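Local coordinates for protein UV damage endonuclease (Sulfolobus acidocaldarius, PDB 3TC3) that probably acts as a manganese-dependent endonuclease that nicks DNA at UV-induced lesions and so starts their excision repair, at residues A[127-132]-A[171-176]; A[157-162]-A[189-194]. One frame throughout, in Å; residues are numbered along the deposited sequence.

Contact 1 of 2, residues A[127-132]-A[171-176]; sequences VLNSVR and EESLNR
The side chain of Arg176 reaches from its helix to the backbone of Asn129, where NE sits 2.7 Å from Asn129 O with an N-H...O angle of 155°. That oxygen lies in the plane of the guanidinium at its edge, and NH2 of Arg176 adds a weak, more bent bond to the same Asn129 O at 3.1 Å. A bend at chi3 (-48°) turns the arginine chain back beside its own helix, so that one guanidinium face rests near the CA of Ser173, while a second weak bond runs from NH2 to Ser173 OG, itself hydrogen-bonded to Gly169 O. NH1 bonds to Met167 O.

Asn129 returns the grip. Its ND2 points almost straight at Ser173 O, 3.1 Å away with an angle of 170° at the hydrogen; Ser173 O lies in the plane of the Asn129 amide, while ND2 stands above the plane of that carbonyl. The same ND2 also bonds to Ser165 O, so two backbone oxygens fix the amide's rotation. This is the tight, buried part of the contact, backed by Phe177 against Asn129.

Toward solvent the chemistry thins out. Val131 is exposed and meets the helix through a single methyl, CG1, laid over the centre of the other guanidinium face, 3.4 Å from Arg176 CZ.

On the loop side, a type I turn from Val127 to Ser130 presents Asn129, and an ST turn, Ser130 OG to Arg132 N at 3.0 Å, leads into helix 133-153 with Arg132 at its N-cap. The arrangement joins the βα-loop after strand 117-120 of the TIM barrel to helix 170-181, which follows the next strand, 158-162.

Contact 2 of 2, residues A[157-162]-A[189-194]; sequences GKIQIH and SKRLVI
Ile159 O takes the N-H of Val193 at 2.9 Å while the CA of Leu192 leans on the same oxygen in a CA-H...O contact, a pairing repeated along these two neighbouring parallel strands of the TIM barrel. Ile159 N bonds to Arg191 O and Ile161 N to Val193 O, each 2.9 Å, so strand 158-162 alternately gives and receives.

On the face bearing Gln160 and Val193, the valine's CG2 presses on Gln160 CB at 3.4 Å. Chi1 of 65° sets Gln160 CG between its backbone N and carbonyl carbon, and the chain then extends to bring NE2 to Asp251 and Glu195, both manganese ligands, consistent with a second-shell residue that helps position them.

The other face is greasy: the Ile161 and Leu192 side chains cross at about a right angle, CD1 of Ile161 3.9 Å from CD2 of Leu192, with Phe177 and Phe181 of helix 170-181 beyond. At the start of the strands Ile159 CD1 lies 4.0 Å from CD of Arg191; that residue's guanidinium is held by Asp151 and by backbone oxygens including Glu156 O. On the Gln160 face, Lys158 NZ donates to a water at 2.9 Å, also within bonding distance of Lys190 O and Leu192 O.

Overall arrangement
Contact 2 belongs to the barrel core, about 8 Å from the centre of the chain, whereas contact 1 lies about 21 Å out and is only partly buried; their centres are 16 Å apart. Helix 170-181 connects them: it follows strand 158-162 in the chain, carries residues 171-176 of contact 1, and sends Phe177 against side chains of both. The two also touch directly, Leu128 CB lying 4.1 Å from Ile161 CD1. Regular backbone pairing with apolar packing holds the strands of contact 2, with the manganese site close by, while contact 1, away from that site, relies on side-chain-to-backbone bonds between a loop and a helix.

Contact 1 of 2, residues A[127-132]-A[171-176]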
ATOM      1  N   VAL A 127       1.088  -2.172  14.261  1.00 11.24           N
ATOM      2  CA  VAL A 127      -0.106  -1.840  15.099  1.00 11.84           C
ATOM      3  C   VAL A 127       0.268  -0.570  15.851  1.00 11.67           C
ATOM      4  O   VAL A 127       0.748  -0.594  17.000  1.00 13.07           O
ATOM      5  CB  VAL A 127      -0.437  -2.976  16.117  1.00 12.69           C
ATOM      6  CG1 VAL A 127      -1.783  -2.568  16.744  1.00 13.46           C
ATOM      7  CG2 VAL A 127      -0.530  -4.335  15.378  1.00 14.43           C
ATOM      8  N   LEU A 128       0.057   0.566  15.169  1.00 11.33           N
ATOM      9  CA  LEU A 128       0.641   1.836  15.668  1.00 11.45           C
ATOM     10  C   LEU A 128      -0.068   2.216  16.963  1.00 12.11           C
ATOM     11  O   LEU A 128       0.545   2.908  17.786  1.00 13.01           O
ATOM     12  CB  LEU A 128       0.482   2.931  14.577  1.00 11.58           C
ATOM     13  CG  LEU A 128       1.010   4.300  15.120  1.00 11.43           C
ATOM     14  CD1 LEU A 128       2.539   4.272  15.365  1.00 13.25           C
ATOM     15  CD2 LEU A 128       0.744   5.248  13.970  1.00 13.41           C
ATOM     16  N   ASN A 129      -1.326   1.758  17.131  1.00 12.35           N
ATOM     17  CA  ASN A 129      -2.092   2.134  18.332  1.00 12.62           C
ATOM     18  C   ASN A 129      -2.136   0.999  19.341  1.00 12.55           C
ATOM     19  O   ASN A 129      -3.040   0.902  20.226  1.00 13.74           O
ATOM     20  CB  ASN A 129      -3.518   2.503  17.936  1.00 13.53           C
ATOM     21  CG  ASN A 129      -4.339   1.298  17.557  1.00 14.04           C
ATOM     22  OD1 ASN A 129      -3.811   0.214  17.284  1.00 14.41           O
ATOM     23  ND2 ASN A 129      -5.679   1.440  17.694  1.00 15.12           N
ATOM     24  N   SER A 130      -1.191   0.073  19.302  1.00 13.14           N
ATOM     25  CA  SER A 130      -1.189  -0.982  20.345  1.00 13.65           C
ATOM     26  C   SER A 130      -1.092  -0.446  21.763  1.00 15.02           C
ATOM     27  O   SER A 130      -0.459   0.578  21.999  1.00 16.04           O
ATOM     28  CB  SER A 130       0.087  -1.866  20.153  1.00 13.16           C
ATOM     29  OG  SER A 130       0.057  -2.984  21.073  1.00 14.37           O
ATOM     30  N   VAL A 131      -1.708  -1.148  22.696  1.00 15.38           N
ATOM     31  CA  VAL A 131      -1.488  -0.805  24.115  1.00 16.40           C
ATOM     32  C   VAL A 131      -0.143  -1.295  24.662  1.00 16.89           C
ATOM     33  O   VAL A 131       0.274  -0.908  25.764  1.00 18.21           O
ATOM     34  CB  VAL A 131      -2.632  -1.362  25.022  1.00 18.28           C
ATOM     35  CG1 VAL A 131      -4.030  -0.863  24.614  1.00 19.41           C
ATOM     36  CG2 VAL A 131      -2.666  -2.870  25.036  1.00 19.12           C
ATOM     37  N   ARG A 132       0.570  -2.103  23.882  1.00 15.35           N
ATOM     38  CA  ARG A 132       1.818  -2.690  24.320  1.00 15.88           C
ATOM     39  C   ARG A 132       2.966  -1.864  23.788  1.00 15.75           C
ATOM     40  O   ARG A 132       3.179  -1.762  22.538  1.00 14.86           O
ATOM     41  CB  ARG A 132       1.927  -4.098  23.791  1.00 17.03           C
ATOM     42  CG  ARG A 132       0.806  -4.935  24.255  1.00 17.78           C
ATOM     43  CD  ARG A 132       0.925  -6.414  23.838  1.00 17.08           C
ATOM     44  NE  ARG A 132       1.987  -7.147  24.535  1.00 17.27           N
ATOM     45  CZ  ARG A 132       1.785  -7.896  25.627  1.00 18.25           C
ATOM     46  NH1 ARG A 132       0.553  -7.956  26.181  1.00 20.20           N
ATOM     47  NH2 ARG A 132       2.787  -8.578  26.185  1.00 19.96           N
ATOM     48  N   GLU A 171     -13.240   4.185  20.849  1.00 23.74           N
ATOM     49  CA  GLU A 171     -12.819   5.576  21.079  1.00 25.16           C
ATOM     50  C   GLU A 171     -11.418   5.677  21.688  1.00 22.14           C
ATOM     51  O   GLU A 171     -10.636   6.501  21.214  1.00 20.16           O
ATOM     52  CB  GLU A 171     -13.891   6.373  21.888  1.00 31.79           C
ATOM     53  CG  GLU A 171     -13.765   6.221  23.374  1.00 38.21           C
ATOM     54  CD  GLU A 171     -14.848   6.977  24.198  1.00 46.88           C
ATOM     55  OE1 GLU A 171     -14.650   8.187  24.444  1.00 46.40           O
ATOM     56  OE2 GLU A 171     -15.865   6.355  24.622  1.00 48.43           O
ATOM     57  N   GLU A 172     -11.089   4.821  22.664  1.00 21.60           N
ATOM     58  CA  GLU A 172      -9.728   4.794  23.271  1.00 22.09           C
ATOM     59  C   GLU A 172      -8.704   4.434  22.209  1.00 20.32           C
ATOM     60  O   GLU A 172      -7.605   4.982  22.188  1.00 20.39           O
ATOM     61  CB  GLU A 172      -9.636   3.787  24.409  1.00 25.33           C
ATOM     62  CG  GLU A 172     -10.259   4.418  25.701  1.00 29.17           C
ATOM     63  CD  GLU A 172      -9.958   3.684  26.995  1.00 32.35           C
ATOM     64  OE1 GLU A 172      -8.814   3.202  27.169  1.00 34.86           O
ATOM     65  OE2 GLU A 172     -10.903   3.651  27.872  1.00 34.00           O
ATOM     66  N   SER A 173      -9.130   3.521  21.360  1.00 18.69           N
ATOM     67  CA  SER A 173      -8.200   3.006  20.305  1.00 16.39           C
ATOM     68  C   SER A 173      -7.925   4.058  19.254  1.00 16.43           C
ATOM     69  O   SER A 173      -6.773   4.147  18.742  1.00 14.71           O
ATOM     70  CB  SER A 173      -8.779   1.739  19.666  1.00 16.02           C
ATOM     71  OG  SER A 173      -8.723   0.596  20.589  1.00 19.14           O
ATOM     72  N   LEU A 174      -8.932   4.885  18.910  1.00 15.90           N
ATOM     73  CA  LEU A 174      -8.692   6.022  17.991  1.00 15.27           C
ATOM     74  C   LEU A 174      -7.741   7.085  18.611  1.00 14.58           C
ATOM     75  O   LEU A 174      -6.845   7.634  17.913  1.00 14.20           O
ATOM     76  CB  LEU A 174     -10.034   6.749  17.536  1.00 15.58           C
ATOM     77  CG  LEU A 174     -10.942   5.787  16.793  1.00 16.26           C
ATOM     78  CD1 LEU A 174     -12.259   6.565  16.516  1.00 18.85           C
ATOM     79  CD2 LEU A 174     -10.317   5.360  15.462  1.00 16.13           C
ATOM     80  N   ASN A 175      -7.960   7.381  19.912  1.00 16.72           N
ATOM     81  CA  ASN A 175      -7.122   8.370  20.522  1.00 18.59           C
ATOM     82  C   ASN A 175      -5.692   7.852  20.733  1.00 15.84           C
ATOM     83  O   ASN A 175      -4.765   8.648  20.504  1.00 16.20           O
ATOM     84  CB  ASN A 175      -7.803   8.860  21.782  1.00 23.65           C
ATOM     85  CG  ASN A 175      -8.896   9.929  21.431  1.00 27.51           C
ATOM     86  OD1 ASN A 175      -8.635  10.941  20.685  1.00 30.49           O
ATOM     87  ND2 ASN A 175     -10.086   9.697  21.896  1.00 33.74           N
ATOM     88  N   ARG A 176      -5.533   6.558  21.003  1.00 15.61           N
ATOM     89  CA  ARG A 176      -4.158   5.977  21.091  1.00 14.85           C
ATOM     90  C   ARG A 176      -3.495   6.068  19.690  1.00 12.75           C
ATOM     91  O   ARG A 176      -2.296   6.392  19.587  1.00 12.97           O
ATOM     92  CB  ARG A 176      -4.103   4.492  21.473  1.00 16.68           C
ATOM     93  CG  ARG A 176      -4.507   4.242  22.947  1.00 18.27           C
ATOM     94  CD  ARG A 176      -4.037   2.813  23.395  1.00 18.47           C
ATOM     95  NE  ARG A 176      -4.395   1.751  22.432  1.00 19.84           N
ATOM     96  CZ  ARG A 176      -5.596   1.203  22.347  1.00 18.56           C
ATOM     97  NH1 ARG A 176      -6.584   1.557  23.222  1.00 21.22           N
ATOM     98  NH2 ARG A 176      -5.840   0.301  21.419  1.00 18.97           N
TER

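Contact 2 of 2, residues A[157-162]-A[189-194]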
ATOM      1  N   GLY A 157       5.806   8.872  -2.285  1.00 15.63           N
ATOM      2  CA  GLY A 157       5.120   7.581  -2.048  1.00 13.14           C
ATOM      3  C   GLY A 157       4.327   7.670  -0.773  1.00 13.81           C
ATOM      4  O   GLY A 157       4.523   8.573   0.046  1.00 16.52           O
ATOM      5  N   LYS A 158       3.426   6.746  -0.632  1.00 11.02           N
ATOM      6  CA  LYS A 158       2.609   6.607   0.601  1.00 11.16           C
ATOM      7  C   LYS A 158       2.842   5.290   1.295  1.00 11.30           C
ATOM      8  O   LYS A 158       2.967   4.259   0.627  1.00 11.08           O
ATOM      9  CB  LYS A 158       1.115   6.755   0.280  1.00 11.19           C
ATOM     10  CG  LYS A 158       0.746   8.193  -0.310  1.00 12.56           C
ATOM     11  CD  LYS A 158       1.059   9.293   0.613  1.00 13.55           C
ATOM     12  CE  LYS A 158       0.489  10.635   0.027  1.00 18.10           C
ATOM     13  NZ  LYS A 158       1.062  11.697   0.859  1.00 20.96           N
ATOM     14  N   ILE A 159       2.698   5.298   2.613  1.00 10.62           N
ATOM     15  CA  ILE A 159       2.790   4.072   3.433  1.00 10.07           C
ATOM     16  C   ILE A 159       1.459   3.947   4.048  1.00 10.56           C
ATOM     17  O   ILE A 159       1.060   4.793   4.882  1.00 10.91           O
ATOM     18  CB  ILE A 159       3.914   4.221   4.553  1.00 10.52           C
ATOM     19  CG1 ILE A 159       5.266   4.467   3.887  1.00 11.82           C
ATOM     20  CG2 ILE A 159       3.893   2.962   5.393  1.00 11.44           C
ATOM     21  CD1 ILE A 159       6.337   4.975   4.973  1.00 11.66           C
ATOM     22  N   GLN A 160       0.732   2.890   3.672  1.00 10.04           N
ATOM     23  CA  GLN A 160      -0.680   2.742   4.109  1.00 11.05           C
ATOM     24  C   GLN A 160      -0.713   1.711   5.244  1.00 10.83           C
ATOM     25  O   GLN A 160      -0.165   0.541   5.174  1.00 11.15           O
ATOM     26  CB  GLN A 160      -1.555   2.288   2.927  1.00 13.71           C
ATOM     27  CG  GLN A 160      -1.293   1.006   2.387  1.00 16.74           C
ATOM     28  CD  GLN A 160      -2.158   0.865   1.112  1.00 19.25           C
ATOM     29  OE1 GLN A 160      -1.662   1.259   0.034  1.00 24.65           O
ATOM     30  NE2 GLN A 160      -3.468   0.471   1.248  1.00 19.92           N
ATOM     31  N   ILE A 161      -1.481   2.089   6.274  1.00 10.96           N
ATOM     32  CA  ILE A 161      -1.725   1.149   7.361  1.00 10.72           C
ATOM     33  C   ILE A 161      -3.197   1.128   7.822  1.00 11.58           C
ATOM     34  O   ILE A 161      -3.908   2.020   7.466  1.00 11.06           O
ATOM     35  CB  ILE A 161      -0.877   1.455   8.619  1.00 11.49           C
ATOM     36  CG1 ILE A 161      -1.204   2.853   9.138  1.00 12.31           C
ATOM     37  CG2 ILE A 161       0.622   1.286   8.240  1.00 11.81           C
ATOM     38  CD1 ILE A 161      -0.486   3.159  10.584  1.00 14.63           C
ATOM     39  N   HIS A 162      -3.609   0.021   8.473  1.00 12.64           N
ATOM     40  CA  HIS A 162      -4.893   0.035   9.178  1.00 13.58           C
ATOM     41  C   HIS A 162      -4.729   0.743  10.497  1.00 12.86           C
ATOM     42  O   HIS A 162      -3.615   1.030  11.021  1.00 14.90           O
ATOM     43  CB  HIS A 162      -5.305  -1.407   9.385  1.00 15.13           C
ATOM     44  CG  HIS A 162      -5.766  -2.049   8.141  1.00 20.21           C
ATOM     45  ND1 HIS A 162      -5.293  -3.228   7.718  1.00 32.65           N
ATOM     46  CD2 HIS A 162      -6.683  -1.621   7.183  1.00 21.39           C
ATOM     47  CE1 HIS A 162      -5.937  -3.582   6.563  1.00 30.95           C
ATOM     48  NE2 HIS A 162      -6.778  -2.596   6.236  1.00 27.19           N
ATOM     49  N   SER A 189       5.722  10.204   9.148  1.00 12.77           N
ATOM     50  CA  SER A 189       4.370  10.794   9.288  1.00 13.72           C
ATOM     51  C   SER A 189       3.883  11.468   7.965  1.00 14.47           C
ATOM     52  O   SER A 189       2.662  11.432   7.668  1.00 15.32           O
ATOM     53  CB  SER A 189       4.304  11.782  10.486  1.00 15.08           C
ATOM     54  OG  SER A 189       5.090  12.912  10.190  1.00 16.91           O
ATOM     55  N   LYS A 190       4.760  12.139   7.215  1.00 14.92           N
ATOM     56  CA  LYS A 190       4.369  12.799   5.986  1.00 16.79           C
ATOM     57  C   LYS A 190       3.857  11.847   4.906  1.00 15.83           C
ATOM     58  O   LYS A 190       3.117  12.249   4.031  1.00 18.84           O
ATOM     59  CB  LYS A 190       5.484  13.685   5.440  1.00 18.62           C
ATOM     60  CG  LYS A 190       5.603  15.028   6.241  1.00 29.05           C
ATOM     61  CD  LYS A 190       4.316  15.925   6.052  1.00 30.30           C
ATOM     62  CE  LYS A 190       4.483  17.314   6.658  1.00 40.33           C
ATOM     63  NZ  LYS A 190       4.031  17.246   8.089  1.00 43.66           N
ATOM     64  N   ARG A 191       4.245  10.576   5.033  1.00 13.79           N
ATOM     65  CA  ARG A 191       3.946   9.580   4.012  1.00 12.36           C
ATOM     66  C   ARG A 191       2.758   8.735   4.455  1.00 11.88           C
ATOM     67  O   ARG A 191       2.186   7.960   3.646  1.00 11.63           O
ATOM     68  CB  ARG A 191       5.114   8.643   3.813  1.00 12.59           C
ATOM     69  CG  ARG A 191       6.259   9.297   3.077  1.00 15.50           C
ATOM     70  CD  ARG A 191       7.227   8.210   2.849  1.00 16.59           C
ATOM     71  NE  ARG A 191       8.247   8.664   1.870  1.00 17.25           N
ATOM     72  CZ  ARG A 191       9.469   9.034   2.135  1.00 18.41           C
ATOM     73  NH1 ARG A 191       9.910   9.162   3.386  1.00 20.98           N
ATOM     74  NH2 ARG A 191      10.315   9.263   1.098  1.00 19.63           N
ATOM     75  N   LEU A 192       2.307   8.868   5.704  1.00 11.60           N
ATOM     76  CA  LEU A 192       1.365   7.835   6.202  1.00 10.84           C
ATOM     77  C   LEU A 192      -0.064   8.104   5.716  1.00 10.39           C
ATOM     78  O   LEU A 192      -0.514   9.263   5.623  1.00 11.84           O
ATOM     79  CB  LEU A 192       1.365   7.871   7.744  1.00 11.49           C
ATOM     80  CG  LEU A 192       0.864   6.591   8.370  1.00 13.53           C
ATOM     81  CD1 LEU A 192       1.907   5.452   8.226  1.00 13.12           C
ATOM     82  CD2 LEU A 192       0.610   6.795   9.899  1.00 16.07           C
ATOM     83  N   VAL A 193      -0.741   6.994   5.349  1.00  9.54           N
ATOM     84  CA  VAL A 193      -2.148   7.067   5.003  1.00 10.09           C
ATOM     85  C   VAL A 193      -2.866   5.889   5.697  1.00 10.04           C
ATOM     86  O   VAL A 193      -2.213   4.908   6.076  1.00 10.10           O
ATOM     87  CB  VAL A 193      -2.427   7.056   3.459  1.00 10.30           C
ATOM     88  CG1 VAL A 193      -1.665   8.190   2.775  1.00 10.92           C
ATOM     89  CG2 VAL A 193      -2.042   5.676   2.898  1.00 11.32           C
ATOM     90  N   ILE A 194      -4.147   6.065   6.024  1.00  9.75           N
ATOM     91  CA  ILE A 194      -4.838   5.003   6.746  1.00  9.72           C
ATOM     92  C   ILE A 194      -5.979   4.468   5.878  1.00 10.35           C
ATOM     93  O   ILE A 194      -6.598   5.184   5.151  1.00 12.32           O
ATOM     94  CB  ILE A 194      -5.396   5.484   8.126  1.00 10.69           C
ATOM     95  CG1 ILE A 194      -6.287   6.678   7.959  1.00 11.29           C
ATOM     96  CG2 ILE A 194      -4.264   5.723   9.161  1.00 11.84           C
ATOM     97  CD1 ILE A 194      -7.028   7.090   9.322  1.00 12.37           C
TER
HETATM   98  O   HOH W   1       0.351  11.337   3.626  1.00 16.83           O